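Local coordinates for protein carbohydrate deacetylase Agd3 (Neosartorya fumigata, PDB 6NWZ) that probably removes acetyl groups from galactosaminogalactan, as a metal-dependent carbohydrate esterase required for biofilm formation in this fungus, at residues A[282-285]-A[286-290]; A[467-470]-A[471-474]; A[508-511]-A[512-516]; A[518-521]-A[522-525]; A[571-574]-A[575-579]. All blocks are in the same frame, centred on the assembly; numbering follows the deposited sequence.

Interaction 1. Residues A[282-285]-A[286-290]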
# COMPACT_ATOMS: atom_id res chain seq x y z
N SER A 282 -1.30 21.80 11.75
CA SER A 282 0.12 22.09 11.56
C SER A 282 0.93 21.69 12.79
O SER A 282 1.97 21.04 12.68
CB SER A 282 0.32 23.58 11.26
OG SER A 282 -0.35 23.95 10.07
N ALA A 283 0.45 22.08 13.98
CA ALA A 283 1.17 21.75 15.20
C ALA A 283 1.24 20.25 15.43
O ALA A 283 2.16 19.76 16.09
CB ALA A 283 0.51 22.45 16.39
N TRP A 284 0.28 19.51 14.87
CA TRP A 284 0.19 18.08 15.10
C TRP A 284 1.08 17.27 14.16
O TRP A 284 1.41 16.12 14.49
CB TRP A 284 -1.27 17.64 14.97
CG TRP A 284 -1.49 16.17 14.85
CD1 TRP A 284 -1.58 15.26 15.87
CD2 TRP A 284 -1.66 15.42 13.64
NE1 TRP A 284 -1.79 14.00 15.36
CE2 TRP A 284 -1.84 14.07 14.00
CE3 TRP A 284 -1.67 15.77 12.28
CZ2 TRP A 284 -2.03 13.07 13.05
CZ3 TRP A 284 -1.86 14.77 11.35
CH2 TRP A 284 -2.04 13.44 11.73
N VAL A 285 1.49 17.83 13.02
CA VAL A 285 2.30 17.07 12.07
C VAL A 285 3.65 16.67 12.67
O VAL A 285 4.01 15.49 12.58
CB VAL A 285 2.43 17.84 10.75
CG1 VAL A 285 3.44 17.18 9.83
CG2 VAL A 285 1.07 17.90 10.06
N PRO A 286 4.43 17.57 13.29
CA PRO A 286 5.65 17.10 13.96
C PRO A 286 5.38 16.14 15.10
O PRO A 286 6.22 15.28 15.39
CB PRO A 286 6.31 18.40 14.45
CG PRO A 286 5.23 19.42 14.44
CD PRO A 286 4.34 19.04 13.31
N THR A 287 4.23 16.26 15.76
CA THR A 287 3.90 15.36 16.86
C THR A 287 3.77 13.92 16.38
O THR A 287 4.33 12.99 16.98
CB THR A 287 2.61 15.81 17.54
OG1 THR A 287 2.78 17.13 18.07
CG2 THR A 287 2.23 14.85 18.65
N ILE A 288 3.03 13.71 15.29
CA ILE A 288 2.85 12.35 14.77
C ILE A 288 4.12 11.85 14.10
O ILE A 288 4.39 10.65 14.08
CB ILE A 288 1.63 12.30 13.83
CG1 ILE A 288 1.25 10.85 13.51
CG2 ILE A 288 1.88 13.07 12.54
CD1 ILE A 288 0.80 10.06 14.72
N ASN A 289 4.94 12.77 13.55
CA ASN A 289 6.21 12.35 12.98
C ASN A 289 7.13 11.75 14.03
O ASN A 289 7.77 10.72 13.79
CB ASN A 289 6.90 13.54 12.30
CG ASN A 289 6.49 13.69 10.84
OD1 ASN A 289 7.13 13.16 9.94
ND2 ASN A 289 5.40 14.42 10.61
N ALA A 290 7.18 12.35 15.22
CA ALA A 290 8.01 11.83 16.30
C ALA A 290 7.48 10.52 16.88
O ALA A 290 8.15 9.93 17.73
CB ALA A 290 8.14 12.87 17.41

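Interaction 2. Residues A[467-470]-A[471-474]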
# COMPACT_ATOMS: atom_id res chain seq x y z
N GLN A 467 -6.10 -4.66 -13.72
CA GLN A 467 -6.60 -6.02 -13.62
C GLN A 467 -5.53 -7.08 -13.86
O GLN A 467 -5.85 -8.27 -13.93
CB GLN A 467 -7.76 -6.23 -14.61
CG GLN A 467 -8.98 -5.39 -14.29
CD GLN A 467 -9.47 -5.59 -12.87
OE1 GLN A 467 -9.74 -4.63 -12.15
NE2 GLN A 467 -9.58 -6.85 -12.46
N GLN A 468 -4.26 -6.67 -13.99
CA GLN A 468 -3.18 -7.62 -14.20
C GLN A 468 -2.21 -7.70 -13.03
O GLN A 468 -1.55 -8.73 -12.87
CB GLN A 468 -2.38 -7.26 -15.47
CG GLN A 468 -2.96 -6.13 -16.32
CD GLN A 468 -4.28 -6.49 -16.97
OE1 GLN A 468 -4.59 -7.67 -17.16
NE2 GLN A 468 -5.07 -5.48 -17.31
N ASN A 469 -2.13 -6.66 -12.20
CA ASN A 469 -1.22 -6.64 -11.07
C ASN A 469 -1.61 -5.48 -10.17
O ASN A 469 -1.69 -4.34 -10.63
CB ASN A 469 0.24 -6.49 -11.52
CG ASN A 469 1.23 -6.69 -10.38
OD1 ASN A 469 0.97 -6.33 -9.23
ND2 ASN A 469 2.38 -7.26 -10.71
N ALA A 470 -1.86 -5.77 -8.89
CA ALA A 470 -2.31 -4.74 -7.97
C ALA A 470 -1.27 -3.64 -7.80
O ALA A 470 -1.62 -2.50 -7.49
CB ALA A 470 -2.65 -5.37 -6.62
N MET A 471 0.00 -3.97 -8.00
CA MET A 471 1.08 -3.00 -7.84
C MET A 471 1.18 -2.02 -9.00
O MET A 471 2.05 -1.15 -8.97
CB MET A 471 2.42 -3.74 -7.68
CG MET A 471 2.43 -4.76 -6.54
SD MET A 471 2.39 -4.04 -4.89
CE MET A 471 1.43 -5.27 -4.01
N TRP A 472 0.30 -2.14 -10.01
CA TRP A 472 0.35 -1.31 -11.20
C TRP A 472 -0.80 -0.31 -11.23
O TRP A 472 -1.88 -0.58 -10.69
CB TRP A 472 0.30 -2.15 -12.48
CG TRP A 472 1.43 -3.11 -12.64
CD1 TRP A 472 2.58 -3.17 -11.90
CD2 TRP A 472 1.53 -4.16 -13.61
NE1 TRP A 472 3.38 -4.19 -12.35
CE2 TRP A 472 2.76 -4.81 -13.40
CE3 TRP A 472 0.70 -4.61 -14.64
CZ2 TRP A 472 3.18 -5.89 -14.18
CZ3 TRP A 472 1.11 -5.68 -15.41
CH2 TRP A 472 2.34 -6.30 -15.17
N PRO A 473 -0.60 0.85 -11.84
CA PRO A 473 -1.72 1.76 -12.08
C PRO A 473 -2.53 1.33 -13.29
O PRO A 473 -2.07 0.56 -14.14
CB PRO A 473 -1.03 3.11 -12.32
CG PRO A 473 0.26 2.72 -12.97
CD PRO A 473 0.67 1.42 -12.32
N TYR A 474 -3.76 1.83 -13.36
CA TYR A 474 -4.63 1.60 -14.50
C TYR A 474 -4.37 2.66 -15.56
O TYR A 474 -4.12 3.82 -15.23
CB TYR A 474 -6.10 1.62 -14.06
CG TYR A 474 -7.09 1.68 -15.20
CD1 TYR A 474 -7.50 0.53 -15.86
CD2 TYR A 474 -7.63 2.90 -15.62
CE1 TYR A 474 -8.41 0.59 -16.91
CE2 TYR A 474 -8.53 2.96 -16.66
CZ TYR A 474 -8.92 1.81 -17.30
OH TYR A 474 -9.83 1.87 -18.34

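Interaction 3. Residues A[508-511]-A[512-516]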
# COMPACT_ATOMS: atom_id res chain seq x y z
N GLN A 508 -22.53 7.67 12.50
CA GLN A 508 -23.91 7.61 12.04
C GLN A 508 -24.00 7.17 10.59
O GLN A 508 -24.76 6.26 10.24
CB GLN A 508 -24.59 8.97 12.23
CG GLN A 508 -26.08 8.90 12.12
CD GLN A 508 -26.67 7.93 13.11
OE1 GLN A 508 -26.29 7.91 14.28
NE2 GLN A 508 -27.60 7.10 12.65
N GLU A 509 -23.22 7.81 9.71
CA GLU A 509 -23.23 7.43 8.30
C GLU A 509 -22.72 6.01 8.10
O GLU A 509 -23.21 5.29 7.22
CB GLU A 509 -22.39 8.42 7.49
CG GLU A 509 -22.70 8.44 6.01
CD GLU A 509 -22.06 9.61 5.31
OE1 GLU A 509 -21.25 10.31 5.95
OE2 GLU A 509 -22.36 9.83 4.12
N TRP A 510 -21.74 5.59 8.91
CA TRP A 510 -21.27 4.21 8.86
C TRP A 510 -22.38 3.25 9.26
O TRP A 510 -22.53 2.18 8.66
CB TRP A 510 -20.05 4.06 9.76
CG TRP A 510 -19.50 2.68 9.91
CD1 TRP A 510 -19.18 1.80 8.92
CD2 TRP A 510 -19.16 2.03 11.14
NE1 TRP A 510 -18.67 0.64 9.45
CE2 TRP A 510 -18.65 0.76 10.82
CE3 TRP A 510 -19.24 2.41 12.49
CZ2 TRP A 510 -18.23 -0.14 11.79
CZ3 TRP A 510 -18.82 1.51 13.45
CH2 TRP A 510 -18.32 0.25 13.10
N ILE A 511 -23.16 3.61 10.28
CA ILE A 511 -24.27 2.76 10.71
C ILE A 511 -25.35 2.72 9.64
O ILE A 511 -25.90 1.65 9.33
CB ILE A 511 -24.82 3.26 12.06
CG1 ILE A 511 -23.84 2.95 13.19
CG2 ILE A 511 -26.18 2.64 12.33
CD1 ILE A 511 -24.21 3.60 14.50
N ASP A 512 -25.68 3.88 9.06
CA ASP A 512 -26.82 3.97 8.15
C ASP A 512 -26.54 3.31 6.80
O ASP A 512 -27.46 2.73 6.20
CB ASP A 512 -27.21 5.43 7.94
CG ASP A 512 -27.59 6.14 9.24
OD1 ASP A 512 -27.62 5.47 10.29
OD2 ASP A 512 -27.85 7.36 9.20
N THR A 513 -25.31 3.38 6.31
CA THR A 513 -25.00 2.97 4.95
C THR A 513 -24.10 1.74 4.89
O THR A 513 -23.53 1.45 3.83
CB THR A 513 -24.37 4.13 4.18
OG1 THR A 513 -23.01 4.30 4.60
CG2 THR A 513 -25.14 5.41 4.44
N SER A 514 -23.95 1.01 5.99
CA SER A 514 -23.07 -0.16 6.02
C SER A 514 -23.55 -1.09 7.13
O SER A 514 -24.60 -0.89 7.73
CB SER A 514 -21.61 0.25 6.23
OG SER A 514 -21.22 1.27 5.32
N ALA A 515 -22.75 -2.12 7.40
CA ALA A 515 -23.00 -3.00 8.54
C ALA A 515 -22.43 -2.37 9.79
O ALA A 515 -22.05 -3.07 10.73
CB ALA A 515 -22.40 -4.39 8.30
N GLY A 516 -22.37 -1.04 9.81
CA GLY A 516 -21.73 -0.35 10.91
C GLY A 516 -22.50 -0.52 12.21
O GLY A 516 -23.73 -0.47 12.24

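Interaction 4. Residues A[518-521]-A[522-525]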
# COMPACT_ATOMS: atom_id res chain seq x y z
N GLY A 518 -21.51 0.29 16.57
CA GLY A 518 -20.60 0.54 17.66
C GLY A 518 -20.28 2.01 17.77
O GLY A 518 -21.00 2.87 17.23
N SER A 519 -19.19 2.31 18.47
CA SER A 519 -18.75 3.67 18.70
C SER A 519 -17.71 4.07 17.66
O SER A 519 -17.46 3.36 16.68
CB SER A 519 -18.19 3.80 20.11
OG SER A 519 -16.99 3.05 20.23
N PHE A 520 -17.09 5.23 17.87
CA PHE A 520 -16.03 5.67 16.97
C PHE A 520 -14.78 4.81 17.11
O PHE A 520 -14.06 4.61 16.13
CB PHE A 520 -15.72 7.15 17.23
CG PHE A 520 -14.76 7.77 16.24
CD1 PHE A 520 -14.96 7.62 14.88
CD2 PHE A 520 -13.68 8.51 16.68
CE1 PHE A 520 -14.08 8.20 13.97
CE2 PHE A 520 -12.80 9.09 15.78
CZ PHE A 520 -13.00 8.94 14.42
N ASP A 521 -14.53 4.28 18.31
CA ASP A 521 -13.40 3.37 18.49
C ASP A 521 -13.62 2.07 17.73
O ASP A 521 -12.68 1.50 17.17
CB ASP A 521 -13.18 3.08 19.97
CG ASP A 521 -12.52 4.24 20.71
OD1 ASP A 521 -11.87 5.08 20.05
OD2 ASP A 521 -12.64 4.30 21.95
N ASP A 522 -14.87 1.59 17.69
CA ASP A 522 -15.18 0.42 16.87
C ASP A 522 -14.89 0.69 15.40
O ASP A 522 -14.33 -0.17 14.71
CB ASP A 522 -16.65 0.03 17.08
CG ASP A 522 -16.91 -0.49 18.47
OD1 ASP A 522 -16.14 -1.36 18.93
OD2 ASP A 522 -17.87 -0.02 19.12
N LEU A 523 -15.25 1.88 14.91
CA LEU A 523 -14.95 2.24 13.53
C LEU A 523 -13.45 2.32 13.30
O LEU A 523 -12.94 1.83 12.28
CB LEU A 523 -15.63 3.57 13.17
CG LEU A 523 -15.47 4.15 11.76
CD1 LEU A 523 -16.69 4.98 11.41
CD2 LEU A 523 -14.21 5.01 11.63
N LEU A 524 -12.72 2.93 14.24
CA LEU A 524 -11.27 3.00 14.13
C LEU A 524 -10.63 1.62 14.21
O LEU A 524 -9.59 1.39 13.59
CB LEU A 524 -10.72 3.93 15.21
CG LEU A 524 -11.04 5.42 15.08
CD1 LEU A 524 -10.64 6.17 16.34
CD2 LEU A 524 -10.37 6.02 13.85
N ALA A 525 -11.24 0.70 14.96
CA ALA A 525 -10.68 -0.64 15.07
C ALA A 525 -10.72 -1.37 13.73
O ALA A 525 -9.73 -1.99 13.32
CB ALA A 525 -11.42 -1.44 16.14

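Interaction 5. Residues A[571-574]-A[575-579]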
# COMPACT_ATOMS: atom_id res chain seq x y z
N GLN A 571 -7.21 13.15 12.20
CA GLN A 571 -6.08 12.87 13.08
C GLN A 571 -6.29 11.56 13.85
O GLN A 571 -5.35 10.77 14.00
CB GLN A 571 -5.86 14.03 14.04
CG GLN A 571 -5.44 15.31 13.35
CD GLN A 571 -5.56 16.52 14.26
OE1 GLN A 571 -6.64 17.08 14.42
NE2 GLN A 571 -4.44 16.92 14.86
N ALA A 572 -7.51 11.32 14.33
CA ALA A 572 -7.78 10.08 15.05
C ALA A 572 -7.52 8.85 14.18
O ALA A 572 -7.10 7.81 14.69
CB ALA A 572 -9.22 10.06 15.56
N TRP A 573 -7.78 8.96 12.88
CA TRP A 573 -7.50 7.85 11.98
C TRP A 573 -6.00 7.65 11.82
O TRP A 573 -5.49 6.53 11.95
CB TRP A 573 -8.17 8.08 10.63
CG TRP A 573 -8.00 6.95 9.64
CD1 TRP A 573 -8.86 5.91 9.44
CD2 TRP A 573 -6.92 6.76 8.72
NE1 TRP A 573 -8.37 5.08 8.46
CE2 TRP A 573 -7.18 5.58 8.00
CE3 TRP A 573 -5.75 7.47 8.44
CZ2 TRP A 573 -6.32 5.09 7.02
CZ3 TRP A 573 -4.89 6.99 7.46
CH2 TRP A 573 -5.18 5.81 6.77
N VAL A 574 -5.27 8.74 11.57
CA VAL A 574 -3.82 8.65 11.40
C VAL A 574 -3.16 8.16 12.68
O VAL A 574 -2.27 7.31 12.65
CB VAL A 574 -3.25 10.00 10.93
CG1 VAL A 574 -1.73 9.94 10.81
CG2 VAL A 574 -3.88 10.40 9.60
N GLU A 575 -3.60 8.68 13.83
CA GLU A 575 -3.06 8.20 15.10
C GLU A 575 -3.27 6.70 15.26
O GLU A 575 -2.36 5.97 15.67
CB GLU A 575 -3.71 8.96 16.27
CG GLU A 575 -3.25 10.40 16.40
CD GLU A 575 -1.85 10.53 16.98
OE1 GLU A 575 -1.31 9.51 17.47
OE2 GLU A 575 -1.29 11.64 16.95
N THR A 576 -4.46 6.21 14.92
CA THR A 576 -4.74 4.78 15.03
C THR A 576 -3.84 3.98 14.10
O THR A 576 -3.27 2.96 14.50
CB THR A 576 -6.21 4.52 14.71
OG1 THR A 576 -7.03 5.13 15.72
CG2 THR A 576 -6.49 3.01 14.65
N ILE A 577 -3.67 4.44 12.87
CA ILE A 577 -2.94 3.68 11.87
C ILE A 577 -1.44 3.70 12.17
O ILE A 577 -0.77 2.67 12.13
CB ILE A 577 -3.26 4.20 10.46
CG1 ILE A 577 -4.42 3.41 9.86
CG2 ILE A 577 -2.05 4.16 9.55
CD1 ILE A 577 -5.71 3.47 10.66
N VAL A 578 -0.90 4.88 12.49
CA VAL A 578 0.54 5.01 12.71
C VAL A 578 0.98 4.24 13.94
O VAL A 578 2.00 3.54 13.92
CB VAL A 578 0.93 6.50 12.81
CG1 VAL A 578 2.38 6.62 13.27
CG2 VAL A 578 0.72 7.21 11.48
N GLN A 579 0.23 4.35 15.03
CA GLN A 579 0.62 3.67 16.27
C GLN A 579 0.59 2.16 16.11
O GLN A 579 1.46 1.46 16.65
CB GLN A 579 -0.28 4.12 17.42
CG GLN A 579 -0.11 5.59 17.78
CD GLN A 579 -0.95 6.00 18.96
OE1 GLN A 579 -1.14 5.23 19.90
NE2 GLN A 579 -1.45 7.23 18.93

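Interaction 1. Residues A[282-285]-A[286-290]
N289 folds its amide back onto the carbonyl of V285, one helical turn earlier. Its ND2 gives a straight hydrogen bond to V285 O at 2.6 Å, arriving from above the carbonyl plane. The backbone N of N289 bonds to the same V285 O at 3.0 Å. Two donors of one residue thus hold this oxygen. The other amide atom, OD1, accepts from the backbone N of Y298, which fixes the rotation of the amide.

The W284 and I288 side chains run alongside each other. W284 has CG anti to its N (chi1 166°), and this swings the indole toward I288. In I288 it is CG1 that is anti to N (chi1 -168°), which leaves CG2 to lie over the indole. This methyl sits 4.0 Å from the centroid of the six-membered ring, a CH-pi contact. I288 CB comes 3.8 Å from W284 CZ2. The indole NE1 bonds to E575 OE2 on helix 569-584.

P286 has no N-H to give, and the helix kinks there. Its CD lies next to S282 O. T287 OG1 adds a weak bond to A283 O.

This is i to i+4 packing along a proline-kinked alpha helix, 275-289, with W284 turned to helix 569-584.

Interaction 2. Residues A[467-470]-A[471-474]
N469 lays its side chain over the indole of W472, three residues on. CG is anti to the backbone N (chi1 -171°), and this carries the chain across the ring. CB comes first. It stands over the centre of one face, 3.6 Å from the centroid of the six-membered ring, and makes a CH-pi contact. Its nearest ring atom is W472 CD2, at 3.4 Å. CG follows, 3.8 Å from W472 NE1. From there the amide splits. OD1 turns toward the chain and accepts a hydrogen bond from M471 N at 2.8 Å, with the donor tilted from the carbonyl plane. OD1 also touches M471 CB and accepts from N45 ND2 on helix 34-47. ND2 stays above the indole, 3.6 Å from W472 NE1. The amide and ring planes are 30° apart.

W472 is held from other directions too. Its NE1 bonds to D608 OD2, and its ring meets Y605 edge to face. Q468 CB reaches W472 CZ3 obliquely, at 3.8 Å. The backbone closes the turn with a bond from W472 N to N469 O, 3.0 Å long. M471 extends from the turn toward R539 and R604.

N469 to W472 is a type I beta turn. The side-chain bond from M471 N to N469 OD1 makes an Asx turn at its start. The turn lies in the loop just before strand 474-475 of the deacetylase region.

Interaction 3. Residues A[508-511]-A[512-516]
The contact lies where helix 503-513 gives way to a loop that folds back, so that G516 packs on W510. The CA of G516 stands over the centre of one face of the indole. It is 3.4 Å from the centroid of the five-membered ring, 17° off the ring normal, and makes a CH-pi contact. Its closest ring atom is W510 CE2, at 3.3 Å. G516 has no side chain, and the place of a CB is taken up by W510 O and I511 N. G516 N gives a weak bond to W510 O. S514 CB approaches W510 CD1 obliquely.

The polar contacts follow the helix. T513 holds E509 O twice: its OG1 bonds at 2.8 Å and its backbone N at 3.0 Å. The two donors come from opposite faces of the carbonyl plane. OG1 sits between the backbone N and carbonyl carbon of T513 (chi1 75°), and that turns it back to E509. D512 N bonds to Q508 O at 2.8 Å.

Q508 is bent at chi2, and its NE2 comes over to the carboxylate of D512. It lies 2.9 Å from OD1, but that bond and the one to OD2 are both weak, and the amide and carboxylate planes are 60° apart. The stronger partner of D512 OD2 is Y264 OH.

The turn is thus held by the N-H and O-H of T513 on E509 O and by the CA of G516 on the face of W510. The D512 carboxylate probably gains more stabilisation from Y264 than from Q508.

Interaction 4. Residues A[518-521]-A[522-525]
D522 OD2 is gripped by S519 from two sites. The backbone N of S519 bonds to it at 2.8 Å with an N-H...O angle of 163°, and meets the anti lone pair of the oxygen. S519 OG adds a weak bond to the same atom at 3.4 Å. S519 OG also accepts a weak bond from D521 N, the capping bond at the helix start. S519 OG lies between its own backbone N and carbonyl carbon (chi1 67°), and from there it can face both partners. G518 CA also packs close to D522 OD2. The carboxylate sits at the start of the helix, where the helix dipole would probably favour its negative charge.

The apolar contacts lie among F520, L523 and L524. F520 has CG anti to its N, which carries the ring along the helix. L524 CD1 sits over one face toward the rim, 4.0 Å from the ring centroid, a CH-pi contact. L523 CD2 comes obliquely to F520 CE1, also at 4.0 Å. The ring goes on to touch helices 503-513 and 569-584.

Backbone bonds set the first turn. L523 N meets S519 O at 3.2 Å, and L524 N meets F520 O at 2.9 Å.

S519 and D522 form a capping box, with S519 as N-cap of helix 520-536. The same helix carries D530 and H534, which bind a zinc ion further along.

Interaction 5. Residues A[571-574]-A[575-579]
This is i to i+4 packing in a buried part of helix 569-584. Backbone hydrogen bonds run along the helix. E575 N meets Q571 O at 2.7 Å and V578 N meets V574 O at 2.8 Å. A572 O is held twice by T576, through OG1 at 2.9 Å and through N at 3.1 Å. T576 OG1 thus has its partner within the helix. W573 NE1 bonds to E527 OE1.

The apolar contacts centre on W573. I577 CD1 lies over one face of the indole, 3.8 Å from the centroid of the five-membered ring, a CH-pi contact. I577 chi2 of 59° folds CD1 back over the ring, and CG1 packs on W573 CZ2. V574 CG2 meets the indole at its edge. V574 and V578 stand next to each other along the helix, with CG1 of the first 3.7 Å from CG2 of the second. The W573 side chain is about 7 Å from the side chains of D530 and H534, which bind a zinc ion.

The charged contact is the carboxylate of E575, bent back at chi2. Its OE1 makes a salt bridge with K291 NZ and accepts from Q579 NE2 at 2.7 Å, with the oxygen in the plane of the glutamine amide.

Overall arrangement
All five contacts lie in the deacetylase region, in series along the chain. Four belong to helices that pack in a row, in the spatial order 1, 5, 4, 3. Interactions 1 and 5 have centres 12 Å apart and touch, joining helices 275-289 and 569-584. Interactions 4 and 5 touch through L524 and A572, with centres 13 Å apart. Interactions 3 and 4 are 11 Å apart between centres and join the consecutive helices 503-513 and 520-536, W510 against L523. Interaction 2 stands apart, its centre 27 Å or more from the others. Yet both W573 of the row and M471 of interaction 2 lie near the D530 and H534 zinc site, the M471 side chain about 9 Å from that of H534.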